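Local structure of mitochondrial RNA-binding protein 1 (2GIA) at residues B[17-29]-B[38-50]. The protein probably binds guide RNA and mRNA in the mitochondrion of Trypanosoma brucei, acting as an RNA matchmaker in RNA editing together with its partner MRP2. Numbering follows the deposited sequence.
Sequences DVRDDPAEGTMTR and LISQYPQLGPRKV. Unlike the reference sequence in segment 17-29: E24 (reference Leu).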
loop_
_atom_site.group_PDB
_atom_site.type_symbol
_atom_site.label_atom_id
_atom_site.label_comp_id
_atom_site.label_asym_id
_atom_site.label_seq_id
_atom_site.Cartn_x
_atom_site.Cartn_y
_atom_site.Cartn_z
ATOM N N ASP B 17 -7.508 1.569 27.701
ATOM C CA ASP B 17 -8.283 2.672 28.231
ATOM C C ASP B 17 -8.524 2.440 29.734
ATOM O O ASP B 17 -9.590 2.015 30.155
ATOM C CB ASP B 17 -9.601 2.743 27.466
ATOM C CG ASP B 17 -10.437 3.946 27.850
ATOM O OD1 ASP B 17 -11.646 3.948 27.514
ATOM O OD2 ASP B 17 -9.890 4.870 28.485
ATOM N N VAL B 18 -7.516 2.722 30.531
ATOM C CA VAL B 18 -7.624 2.520 31.981
ATOM C C VAL B 18 -8.305 3.749 32.609
ATOM O O VAL B 18 -7.878 4.874 32.344
ATOM C CB VAL B 18 -6.219 2.366 32.586
ATOM C CG1 VAL B 18 -6.318 2.247 34.108
ATOM C CG2 VAL B 18 -5.521 1.167 31.988
ATOM N N ARG B 19 -9.324 3.517 33.451
ATOM C CA ARG B 19 -10.116 4.574 34.111
ATOM C C ARG B 19 -10.045 4.534 35.625
ATOM O O ARG B 19 -9.727 3.495 36.212
ATOM C CB ARG B 19 -11.603 4.459 33.756
ATOM C CG ARG B 19 -11.926 4.392 32.268
ATOM C CD ARG B 19 -11.510 5.698 31.591
ATOM N NE ARG B 19 -12.046 5.770 30.252
ATOM C CZ ARG B 19 -13.322 5.982 29.975
ATOM N NH1 ARG B 19 -14.206 6.160 30.949
ATOM N NH2 ARG B 19 -13.720 5.964 28.718
ATOM N N ASP B 20 -10.354 5.671 36.253
ATOM C CA ASP B 20 -10.378 5.744 37.717
ATOM C C ASP B 20 -11.541 4.863 38.164
ATOM O O ASP B 20 -11.485 4.227 39.207
ATOM C CB ASP B 20 -10.571 7.187 38.185
ATOM C CG ASP B 20 -9.411 8.084 37.779
ATOM O OD1 ASP B 20 -8.243 7.658 37.951
ATOM O OD2 ASP B 20 -9.668 9.209 37.296
ATOM N N ASP B 21 -12.602 4.823 37.360
ATOM C CA ASP B 21 -13.717 3.943 37.675
ATOM C C ASP B 21 -13.577 2.682 36.812
ATOM O O ASP B 21 -14.001 2.675 35.652
ATOM C CB ASP B 21 -15.060 4.595 37.357
ATOM C CG ASP B 21 -16.222 3.871 38.025
ATOM O OD1 ASP B 21 -16.263 2.621 37.963
ATOM O OD2 ASP B 21 -17.090 4.550 38.624
ATOM N N PRO B 22 -13.027 1.598 37.384
ATOM C CA PRO B 22 -12.797 0.287 36.742
ATOM C C PRO B 22 -13.952 -0.115 35.851
ATOM O O PRO B 22 -13.766 -0.684 34.769
ATOM C CB PRO B 22 -12.687 -0.669 37.919
ATOM C CG PRO B 22 -12.158 0.204 39.015
ATOM C CD PRO B 22 -12.917 1.481 38.850
ATOM N N ALA B 23 -15.160 0.189 36.297
ATOM C CA ALA B 23 -16.334 -0.213 35.531
ATOM C C ALA B 23 -16.321 0.250 34.064
ATOM O O ALA B 23 -16.821 -0.433 33.192
ATOM C CB ALA B 23 -17.622 0.296 36.223
ATOM N N GLU B 24 -15.751 1.414 33.824
ATOM C CA GLU B 24 -15.708 1.986 32.497
ATOM C C GLU B 24 -14.464 1.658 31.665
ATOM O O GLU B 24 -14.438 1.928 30.458
ATOM C CB GLU B 24 -15.858 3.497 32.627
ATOM C CG GLU B 24 -17.176 3.923 33.272
ATOM C CD GLU B 24 -18.393 3.531 32.433
ATOM O OE1 GLU B 24 -18.619 2.316 32.219
ATOM O OE2 GLU B 24 -19.126 4.441 31.978
ATOM N N GLY B 25 -13.437 1.092 32.298
ATOM C CA GLY B 25 -12.209 0.770 31.581
ATOM C C GLY B 25 -12.238 -0.501 30.739
ATOM O O GLY B 25 -12.963 -1.460 31.034
ATOM N N THR B 26 -11.423 -0.514 29.678
ATOM C CA THR B 26 -11.343 -1.672 28.792
ATOM C C THR B 26 -10.000 -1.699 28.102
ATOM O O THR B 26 -9.308 -0.681 28.017
ATOM C CB THR B 26 -12.371 -1.566 27.617
ATOM O OG1 THR B 26 -12.090 -0.354 26.875
ATOM C CG2 THR B 26 -13.812 -1.522 28.133
ATOM N N MET B 27 -9.630 -2.881 27.630
ATOM C CA MET B 27 -8.441 -3.023 26.802
ATOM C C MET B 27 -9.060 -3.616 25.520
ATOM O O MET B 27 -9.678 -4.677 25.558
ATOM C CB MET B 27 -7.399 -3.986 27.398
ATOM C CG MET B 27 -6.065 -3.999 26.563
ATOM S SD MET B 27 -6.236 -5.006 25.033
ATOM C CE MET B 27 -6.013 -6.672 25.725
ATOM N N THR B 28 -8.911 -2.941 24.373
ATOM C CA THR B 28 -9.531 -3.483 23.147
ATOM C C THR B 28 -8.407 -3.921 22.214
ATOM O O THR B 28 -7.438 -3.191 22.042
ATOM C CB THR B 28 -10.366 -2.360 22.398
ATOM O OG1 THR B 28 -11.416 -1.909 23.253
ATOM C CG2 THR B 28 -10.956 -2.897 21.086
ATOM N N ARG B 29 -8.538 -5.088 21.623
ATOM C CA ARG B 29 -7.480 -5.606 20.730
ATOM C C ARG B 29 -8.055 -5.935 19.366
ATOM O O ARG B 29 -9.115 -6.550 19.289
ATOM C CB ARG B 29 -6.890 -6.926 21.324
ATOM C CG ARG B 29 -5.765 -7.549 20.444
ATOM C CD ARG B 29 -5.230 -8.890 21.016
ATOM N NE ARG B 29 -4.494 -8.595 22.239
ATOM C CZ ARG B 29 -4.548 -9.325 23.347
ATOM N NH1 ARG B 29 -3.844 -8.964 24.402
ATOM N NH2 ARG B 29 -5.292 -10.419 23.393
ATOM N N LEU B 38 -9.764 -10.651 14.192
ATOM C CA LEU B 38 -10.161 -11.101 15.535
ATOM C C LEU B 38 -10.243 -9.848 16.395
ATOM O O LEU B 38 -9.234 -9.205 16.679
ATOM C CB LEU B 38 -9.102 -12.078 16.117
ATOM C CG LEU B 38 -8.762 -13.203 15.108
ATOM C CD1 LEU B 38 -7.532 -14.018 15.531
ATOM C CD2 LEU B 38 -9.979 -14.104 14.968
ATOM N N ILE B 39 -11.435 -9.536 16.878
ATOM C CA ILE B 39 -11.610 -8.333 17.673
ATOM C C ILE B 39 -11.949 -8.788 19.085
ATOM O O ILE B 39 -12.878 -9.564 19.261
ATOM C CB ILE B 39 -12.748 -7.487 17.079
ATOM C CG1 ILE B 39 -12.348 -7.072 15.645
ATOM C CG2 ILE B 39 -12.924 -6.213 17.924
ATOM C CD1 ILE B 39 -13.438 -6.252 14.891
ATOM N N SER B 40 -11.179 -8.302 20.056
ATOM C CA SER B 40 -11.319 -8.694 21.460
ATOM C C SER B 40 -11.375 -7.519 22.393
ATOM O O SER B 40 -10.908 -6.413 22.078
ATOM C CB SER B 40 -10.094 -9.574 21.868
ATOM O OG SER B 40 -10.065 -10.721 21.068
ATOM N N GLN B 41 -12.012 -7.715 23.547
ATOM C CA GLN B 41 -12.001 -6.651 24.505
ATOM C C GLN B 41 -12.032 -7.247 25.911
ATOM O O GLN B 41 -12.774 -8.197 26.145
ATOM C CB GLN B 41 -13.200 -5.737 24.363
ATOM C CG GLN B 41 -13.003 -4.474 25.218
ATOM C CD GLN B 41 -14.203 -3.533 25.123
ATOM O OE1 GLN B 41 -15.257 -3.773 25.714
ATOM N NE2 GLN B 41 -14.037 -2.451 24.370
ATOM N N TYR B 42 -11.242 -6.664 26.811
ATOM C CA TYR B 42 -11.171 -7.126 28.207
ATOM C C TYR B 42 -11.604 -6.015 29.142
ATOM O O TYR B 42 -11.134 -4.905 29.017
ATOM C CB TYR B 42 -9.735 -7.482 28.557
ATOM C CG TYR B 42 -9.101 -8.495 27.634
ATOM C CD1 TYR B 42 -8.768 -9.750 28.103
ATOM C CD2 TYR B 42 -8.806 -8.191 26.290
ATOM C CE1 TYR B 42 -8.157 -10.697 27.298
ATOM C CE2 TYR B 42 -8.183 -9.158 25.458
ATOM C CZ TYR B 42 -7.863 -10.413 26.001
ATOM O OH TYR B 42 -7.207 -11.389 25.298
ATOM N N PRO B 43 -12.514 -6.296 30.094
ATOM C CA PRO B 43 -12.971 -5.270 31.048
ATOM C C PRO B 43 -11.812 -4.972 31.995
ATOM O O PRO B 43 -11.014 -5.872 32.308
ATOM C CB PRO B 43 -14.098 -5.969 31.816
ATOM C CG PRO B 43 -14.494 -7.126 30.978
ATOM C CD PRO B 43 -13.232 -7.570 30.275
ATOM N N GLN B 44 -11.693 -3.734 32.445
ATOM C CA GLN B 44 -10.640 -3.399 33.397
ATOM C C GLN B 44 -10.942 -4.212 34.675
ATOM O O GLN B 44 -12.111 -4.446 34.985
ATOM C CB GLN B 44 -10.680 -1.907 33.734
ATOM C CG GLN B 44 -9.744 -1.471 34.823
ATOM C CD GLN B 44 -9.686 0.065 34.917
ATOM O OE1 GLN B 44 -9.920 0.760 33.930
ATOM N NE2 GLN B 44 -9.370 0.588 36.097
ATOM N N LEU B 45 -9.886 -4.625 35.384
ATOM C CA LEU B 45 -10.011 -5.394 36.637
ATOM C C LEU B 45 -9.450 -4.513 37.760
ATOM O O LEU B 45 -8.254 -4.261 37.836
ATOM C CB LEU B 45 -9.202 -6.685 36.539
ATOM C CG LEU B 45 -9.365 -7.697 37.696
ATOM C CD1 LEU B 45 -10.832 -8.121 37.819
ATOM C CD2 LEU B 45 -8.447 -8.889 37.451
ATOM N N GLY B 46 -10.341 -3.989 38.594
ATOM C CA GLY B 46 -9.894 -3.148 39.685
ATOM C C GLY B 46 -9.327 -1.796 39.304
ATOM O O GLY B 46 -9.205 -1.449 38.120
ATOM N N PRO B 47 -8.969 -0.998 40.318
ATOM C CA PRO B 47 -8.404 0.341 40.155
ATOM C C PRO B 47 -7.161 0.301 39.295
ATOM O O PRO B 47 -6.542 -0.741 39.163
ATOM C CB PRO B 47 -8.047 0.751 41.598
ATOM C CG PRO B 47 -9.059 0.047 42.425
ATOM C CD PRO B 47 -9.180 -1.322 41.750
ATOM N N ARG B 48 -6.818 1.449 38.716
ATOM C CA ARG B 48 -5.600 1.643 37.932
ATOM C C ARG B 48 -4.420 1.157 38.789
ATOM O O ARG B 48 -4.312 1.510 39.977
ATOM C CB ARG B 48 -5.435 3.130 37.661
ATOM C CG ARG B 48 -4.221 3.517 36.861
ATOM C CD ARG B 48 -4.094 5.056 36.890
ATOM N NE ARG B 48 -5.324 5.686 36.398
ATOM C CZ ARG B 48 -5.575 5.945 35.112
ATOM N NH1 ARG B 48 -4.671 5.641 34.183
ATOM N NH2 ARG B 48 -6.742 6.482 34.753
ATOM N N LYS B 49 -3.522 0.377 38.196
ATOM C CA LYS B 49 -2.395 -0.146 38.953
ATOM C C LYS B 49 -1.387 0.939 39.239
ATOM O O LYS B 49 -1.036 1.686 38.340
ATOM C CB LYS B 49 -1.685 -1.266 38.190
ATOM C CG LYS B 49 -2.311 -2.626 38.377
ATOM C CD LYS B 49 -1.236 -3.694 38.420
ATOM C CE LYS B 49 -0.893 -4.113 37.034
ATOM N NZ LYS B 49 0.176 -5.134 36.990
ATOM N N VAL B 50 -0.915 1.009 40.484
ATOM C CA VAL B 50 0.076 2.013 40.840
ATOM C C VAL B 50 1.383 1.404 41.320
ATOM O O VAL B 50 2.426 2.049 41.255
ATOM C CB VAL B 50 -0.449 2.981 41.922
ATOM C CG1 VAL B 50 -1.683 3.713 41.402
ATOM C CG2 VAL B 50 -0.761 2.220 43.202
HETATM O O HOH W 1 -14.416 -3.216 34.182
HETATM O O HOH W 2 -4.103 -11.170 26.814
#
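M27 and R29 pair with Y42 and S40 through backbone N-H and C=O groups, joining strands 26-29 and 38-43 as antiparallel arms of a β hairpin, their axes 4.5 Å apart at 169°. Just past the strands Q44 N still bonds G25 O at 3.0 Å, but from above the carbonyl plane. There the amide of Q44 bridges two stretches of backbone, at R19 and at G46: OE1 accepts from R19 N at 2.9 Å, nearly straight at 176° and on a lone pair, while NE2 donates both to R19 O at 2.9 Å and to G46 O. CG anti to the backbone N (chi1 173°) and an extended chain carry this amide across, past P22, to the 18-25 connection. On the sheet face of T26, T28 and Q41, Q41 NE2 donates a hydrogen bond to T28 OG1 at 2.9 Å, Q41 CD packs on T26 CG2, and Q41 OE1 accepts from W123. On the other face M27 lies beside the Y42 ring, its SD oblique to it in a Met-aromatic contact and its CE against CD2, and R29 NH2 makes a weak bond to Y42 OH; R29 NE is in a salt bridge with E14. Farther out, V18 CG1 lies 3.8 Å above the guanidinium plane of R48, whose NH2 forms a long salt bridge with D20. The buried Q44 amide, gripped by three bonds, is fixed in its rotation and ties the two loops together beyond the strand ends.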